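Local coordinates for imidazolonepropionase (Unidentified, PDB 2Q09), which hydrolyses a carbon-nitrogen bond of imidazolone-5-propanoate to give N-formimidoyl-L-glutamate, the third step of histidine degradation, at residues Arg168-Pro180 with Leu207-Phe220. Sequence-based numbering, arbitrary orientation.
Sequences RVKTTLLAAHAVP and LADAVDVFCEHIGF. With DI6 (3-[(4S)-2,5-dioxoimidazolidin-4-yl]propanoic acid), chain C.
His177 and Phe214 meet beside the inhibitor DI6, where CD2 of the Phe214 ring lies 3.3 Å from the backbone O of His177. NE2 at the rim of the His177 ring accepts N4 of DI6 at 2.7 Å, while Leu174 CD2 sits over the centre of one ring face and Gly143 O takes ND1, fixing the imidazole's rotation. DI6 O5 lies over one face of Phe214, 3.1 Å from CD1; Glu216 CB covers the other. With an alanine in place of Phe214, O5 of the inhibitor would probably lose its aromatic wall, and Glu216 CB the ring it packs on. Behind this pair, Phe214 N donates to Ala176 O, and Ala176 CB rests over a face of Phe220, 4.2 Å from the ring centroid. Further back, the strands are joined in parallel by Leu173 N to Ala210 O and by a nearly straight bond, 177° at the hydrogen, from Asp212 N to Leu173 O. Leu174 CD1 packs alongside Asp212, 3.4 Å from its CB, and Lys141 pairs with that carboxylate. At the far end, Asp209 OD2 accepts Thr171 N at 2.9 Å and is also salt-bridged to Arg159. Thr171 OG1, between backbone N and carbonyl carbon (chi1 59°), reaches Leu207 O at 2.7 Å. Strands 168-176 and 210-213, linked through helix 187-204, form a right-handed beta-alpha-beta unit of the amidohydrolase TIM barrel, with ligand-pocket residues at the strands' C-terminal ends.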
# COMPACT_ATOMS: atom_id res chain seq x y z
N ARG A 168 5.49 2.00 -10.14
CA ARG A 168 5.93 0.67 -9.75
C ARG A 168 4.78 -0.07 -9.06
O ARG A 168 4.10 0.49 -8.20
CB ARG A 168 7.13 0.74 -8.80
CG ARG A 168 8.35 1.43 -9.39
CD ARG A 168 9.46 1.56 -8.35
NE ARG A 168 10.56 2.41 -8.81
CZ ARG A 168 11.54 2.00 -9.61
NH1 ARG A 168 11.58 0.75 -10.05
NH2 ARG A 168 12.49 2.86 -9.97
N VAL A 169 4.57 -1.32 -9.45
CA VAL A 169 3.49 -2.10 -8.85
C VAL A 169 4.02 -3.34 -8.17
O VAL A 169 4.80 -4.09 -8.74
CB VAL A 169 2.46 -2.54 -9.92
CG1 VAL A 169 1.38 -3.40 -9.28
CG2 VAL A 169 1.85 -1.32 -10.59
N LYS A 170 3.59 -3.55 -6.93
CA LYS A 170 3.97 -4.74 -6.18
C LYS A 170 2.66 -5.52 -6.10
O LYS A 170 1.61 -4.95 -5.76
CB LYS A 170 4.45 -4.38 -4.77
CG LYS A 170 5.66 -3.44 -4.74
CD LYS A 170 6.89 -4.05 -5.40
CE LYS A 170 7.44 -5.22 -4.61
NZ LYS A 170 8.74 -5.67 -5.16
N THR A 171 2.70 -6.80 -6.43
CA THR A 171 1.49 -7.60 -6.39
C THR A 171 1.41 -8.47 -5.15
O THR A 171 2.43 -8.92 -4.63
CB THR A 171 1.39 -8.51 -7.62
OG1 THR A 171 2.53 -9.38 -7.67
CG2 THR A 171 1.34 -7.67 -8.90
N THR A 172 0.20 -8.71 -4.69
CA THR A 172 -0.00 -9.52 -3.51
C THR A 172 -1.18 -10.47 -3.70
O THR A 172 -2.29 -10.04 -4.03
CB THR A 172 -0.26 -8.64 -2.27
OG1 THR A 172 0.87 -7.78 -2.05
CG2 THR A 172 -0.46 -9.50 -1.04
N LEU A 173 -0.92 -11.76 -3.51
CA LEU A 173 -1.96 -12.76 -3.66
C LEU A 173 -2.82 -12.80 -2.39
O LEU A 173 -2.33 -13.16 -1.32
CB LEU A 173 -1.33 -14.14 -3.88
CG LEU A 173 -2.34 -15.28 -4.02
CD1 LEU A 173 -3.10 -15.13 -5.32
CD2 LEU A 173 -1.60 -16.62 -4.00
N LEU A 174 -4.09 -12.44 -2.53
CA LEU A 174 -4.99 -12.44 -1.39
C LEU A 174 -6.18 -13.37 -1.65
O LEU A 174 -7.33 -12.97 -1.54
CB LEU A 174 -5.50 -11.02 -1.13
CG LEU A 174 -6.44 -10.80 0.07
CD1 LEU A 174 -5.69 -11.09 1.37
CD2 LEU A 174 -6.95 -9.37 0.06
N ALA A 175 -5.88 -14.62 -2.00
CA ALA A 175 -6.93 -15.60 -2.27
C ALA A 175 -7.67 -15.93 -0.98
O ALA A 175 -8.84 -16.31 -1.00
CB ALA A 175 -6.32 -16.87 -2.88
N ALA A 176 -6.98 -15.77 0.15
CA ALA A 176 -7.58 -16.04 1.45
C ALA A 176 -8.25 -14.79 2.01
O ALA A 176 -8.08 -14.43 3.17
CB ALA A 176 -6.51 -16.55 2.43
N HIS A 177 -9.03 -14.12 1.16
CA HIS A 177 -9.74 -12.90 1.54
C HIS A 177 -11.09 -13.28 2.15
O HIS A 177 -11.64 -12.57 2.98
CB HIS A 177 -9.97 -12.03 0.30
CG HIS A 177 -10.31 -10.61 0.60
ND1 HIS A 177 -10.59 -9.69 -0.38
CD2 HIS A 177 -10.39 -9.93 1.78
CE1 HIS A 177 -10.82 -8.51 0.17
NE2 HIS A 177 -10.70 -8.63 1.48
N ALA A 178 -11.59 -14.43 1.72
CA ALA A 178 -12.86 -14.98 2.17
C ALA A 178 -13.01 -16.34 1.52
O ALA A 178 -12.24 -16.69 0.62
CB ALA A 178 -13.99 -14.07 1.75
N VAL A 179 -13.98 -17.12 1.96
CA VAL A 179 -14.23 -18.45 1.41
C VAL A 179 -15.25 -18.31 0.28
O VAL A 179 -16.36 -17.80 0.48
CB VAL A 179 -14.80 -19.41 2.50
CG1 VAL A 179 -15.21 -20.73 1.87
CG2 VAL A 179 -13.74 -19.65 3.57
N PRO A 180 -14.89 -18.75 -0.94
CA PRO A 180 -15.86 -18.63 -2.03
C PRO A 180 -17.12 -19.47 -1.78
O PRO A 180 -17.10 -20.39 -0.97
CB PRO A 180 -15.07 -19.08 -3.25
CG PRO A 180 -14.05 -20.02 -2.69
CD PRO A 180 -13.62 -19.32 -1.42
N LEU A 207 3.81 -14.11 -10.81
CA LEU A 207 2.75 -13.13 -10.66
C LEU A 207 2.56 -12.53 -9.26
O LEU A 207 1.88 -11.51 -9.12
CB LEU A 207 1.42 -13.73 -11.11
CG LEU A 207 1.26 -13.97 -12.62
CD1 LEU A 207 -0.10 -14.58 -12.90
CD2 LEU A 207 1.41 -12.64 -13.36
N ALA A 208 3.15 -13.14 -8.24
CA ALA A 208 2.97 -12.64 -6.88
C ALA A 208 4.26 -12.26 -6.15
O ALA A 208 5.19 -13.07 -6.06
CB ALA A 208 2.20 -13.66 -6.04
N ASP A 209 4.32 -11.04 -5.63
CA ASP A 209 5.49 -10.59 -4.89
C ASP A 209 5.31 -10.91 -3.41
O ASP A 209 6.28 -10.95 -2.66
CB ASP A 209 5.69 -9.08 -5.07
CG ASP A 209 5.96 -8.70 -6.50
OD1 ASP A 209 6.77 -9.40 -7.16
OD2 ASP A 209 5.38 -7.70 -6.98
N ALA A 210 4.06 -11.16 -3.01
CA ALA A 210 3.77 -11.48 -1.61
C ALA A 210 2.42 -12.18 -1.47
O ALA A 210 1.64 -12.22 -2.42
CB ALA A 210 3.79 -10.22 -0.77
N VAL A 211 2.19 -12.75 -0.29
CA VAL A 211 0.94 -13.44 0.02
C VAL A 211 0.31 -12.81 1.26
O VAL A 211 0.99 -12.61 2.27
CB VAL A 211 1.17 -14.95 0.27
CG1 VAL A 211 -0.14 -15.63 0.64
CG2 VAL A 211 1.77 -15.59 -0.96
N ASP A 212 -0.99 -12.53 1.17
CA ASP A 212 -1.75 -11.87 2.24
C ASP A 212 -2.87 -12.80 2.71
O ASP A 212 -3.22 -13.76 2.03
CB ASP A 212 -2.35 -10.58 1.67
CG ASP A 212 -2.82 -9.60 2.74
OD1 ASP A 212 -2.95 -9.98 3.92
OD2 ASP A 212 -3.07 -8.43 2.36
N VAL A 213 -3.44 -12.50 3.88
CA VAL A 213 -4.51 -13.31 4.45
C VAL A 213 -5.45 -12.49 5.34
O VAL A 213 -5.02 -11.61 6.07
CB VAL A 213 -3.96 -14.46 5.33
CG1 VAL A 213 -5.10 -15.17 6.04
CG2 VAL A 213 -3.17 -15.45 4.48
N PHE A 214 -6.75 -12.78 5.25
CA PHE A 214 -7.72 -12.10 6.09
C PHE A 214 -8.01 -13.03 7.26
O PHE A 214 -8.86 -13.91 7.19
CB PHE A 214 -9.02 -11.83 5.32
CG PHE A 214 -10.10 -11.21 6.16
CD1 PHE A 214 -9.81 -10.12 6.99
CD2 PHE A 214 -11.40 -11.68 6.11
CE1 PHE A 214 -10.81 -9.51 7.75
CE2 PHE A 214 -12.41 -11.08 6.86
CZ PHE A 214 -12.11 -9.99 7.68
N CYS A 215 -7.27 -12.83 8.35
CA CYS A 215 -7.41 -13.64 9.55
C CYS A 215 -8.40 -13.00 10.51
O CYS A 215 -8.11 -11.98 11.14
CB CYS A 215 -6.05 -13.79 10.22
SG CYS A 215 -6.09 -14.62 11.83
N GLU A 216 -9.57 -13.62 10.65
CA GLU A 216 -10.61 -13.06 11.51
C GLU A 216 -11.69 -14.11 11.75
O GLU A 216 -11.69 -15.16 11.10
CB GLU A 216 -11.20 -11.83 10.81
CG GLU A 216 -12.06 -10.93 11.66
CD GLU A 216 -11.29 -10.31 12.80
OE1 GLU A 216 -10.45 -9.41 12.56
OE2 GLU A 216 -11.51 -10.73 13.95
N HIS A 217 -12.60 -13.85 12.68
CA HIS A 217 -13.67 -14.79 12.98
C HIS A 217 -14.55 -15.03 11.75
O HIS A 217 -14.97 -16.15 11.49
CB HIS A 217 -14.53 -14.31 14.16
CG HIS A 217 -15.03 -12.91 14.01
ND1 HIS A 217 -14.19 -11.83 13.94
CD2 HIS A 217 -16.29 -12.42 13.95
CE1 HIS A 217 -14.90 -10.72 13.84
NE2 HIS A 217 -16.18 -11.05 13.85
N ILE A 218 -14.82 -13.97 11.00
CA ILE A 218 -15.63 -14.10 9.79
C ILE A 218 -14.69 -14.22 8.59
O ILE A 218 -15.11 -14.12 7.44
CB ILE A 218 -16.58 -12.88 9.59
CG1 ILE A 218 -15.79 -11.61 9.30
CG2 ILE A 218 -17.42 -12.68 10.84
CD1 ILE A 218 -16.64 -10.36 9.15
N GLY A 219 -13.41 -14.45 8.88
CA GLY A 219 -12.41 -14.60 7.84
C GLY A 219 -11.79 -15.98 7.96
O GLY A 219 -12.51 -16.98 7.97
N PHE A 220 -10.47 -16.03 8.05
CA PHE A 220 -9.77 -17.30 8.17
C PHE A 220 -9.16 -17.41 9.56
O PHE A 220 -8.65 -16.43 10.10
CB PHE A 220 -8.70 -17.43 7.09
CG PHE A 220 -9.27 -17.65 5.72
CD1 PHE A 220 -9.49 -18.94 5.24
CD2 PHE A 220 -9.65 -16.57 4.93
CE1 PHE A 220 -10.09 -19.14 4.00
CE2 PHE A 220 -10.26 -16.76 3.70
CZ PHE A 220 -10.48 -18.06 3.23
N1 DI6 C . -11.01 -5.92 5.38
C2 DI6 C . -11.60 -4.87 4.78
O2 DI6 C . -12.00 -3.85 5.30
C3 DI6 C . -11.63 -5.22 3.27
N4 DI6 C . -11.01 -6.56 3.24
C5 DI6 C . -10.68 -6.88 4.50
O5 DI6 C . -10.12 -7.93 4.82
C6 DI6 C . -13.06 -5.23 2.75
C7 DI6 C . -13.15 -5.57 1.26
C8 DI6 C . -14.57 -5.59 0.68
O9 DI6 C . -14.69 -5.54 -0.56
O10 DI6 C . -15.57 -5.65 1.44
O HOH W 1 7.58 -5.71 -8.35
O HOH W 2 -3.85 -15.50 0.01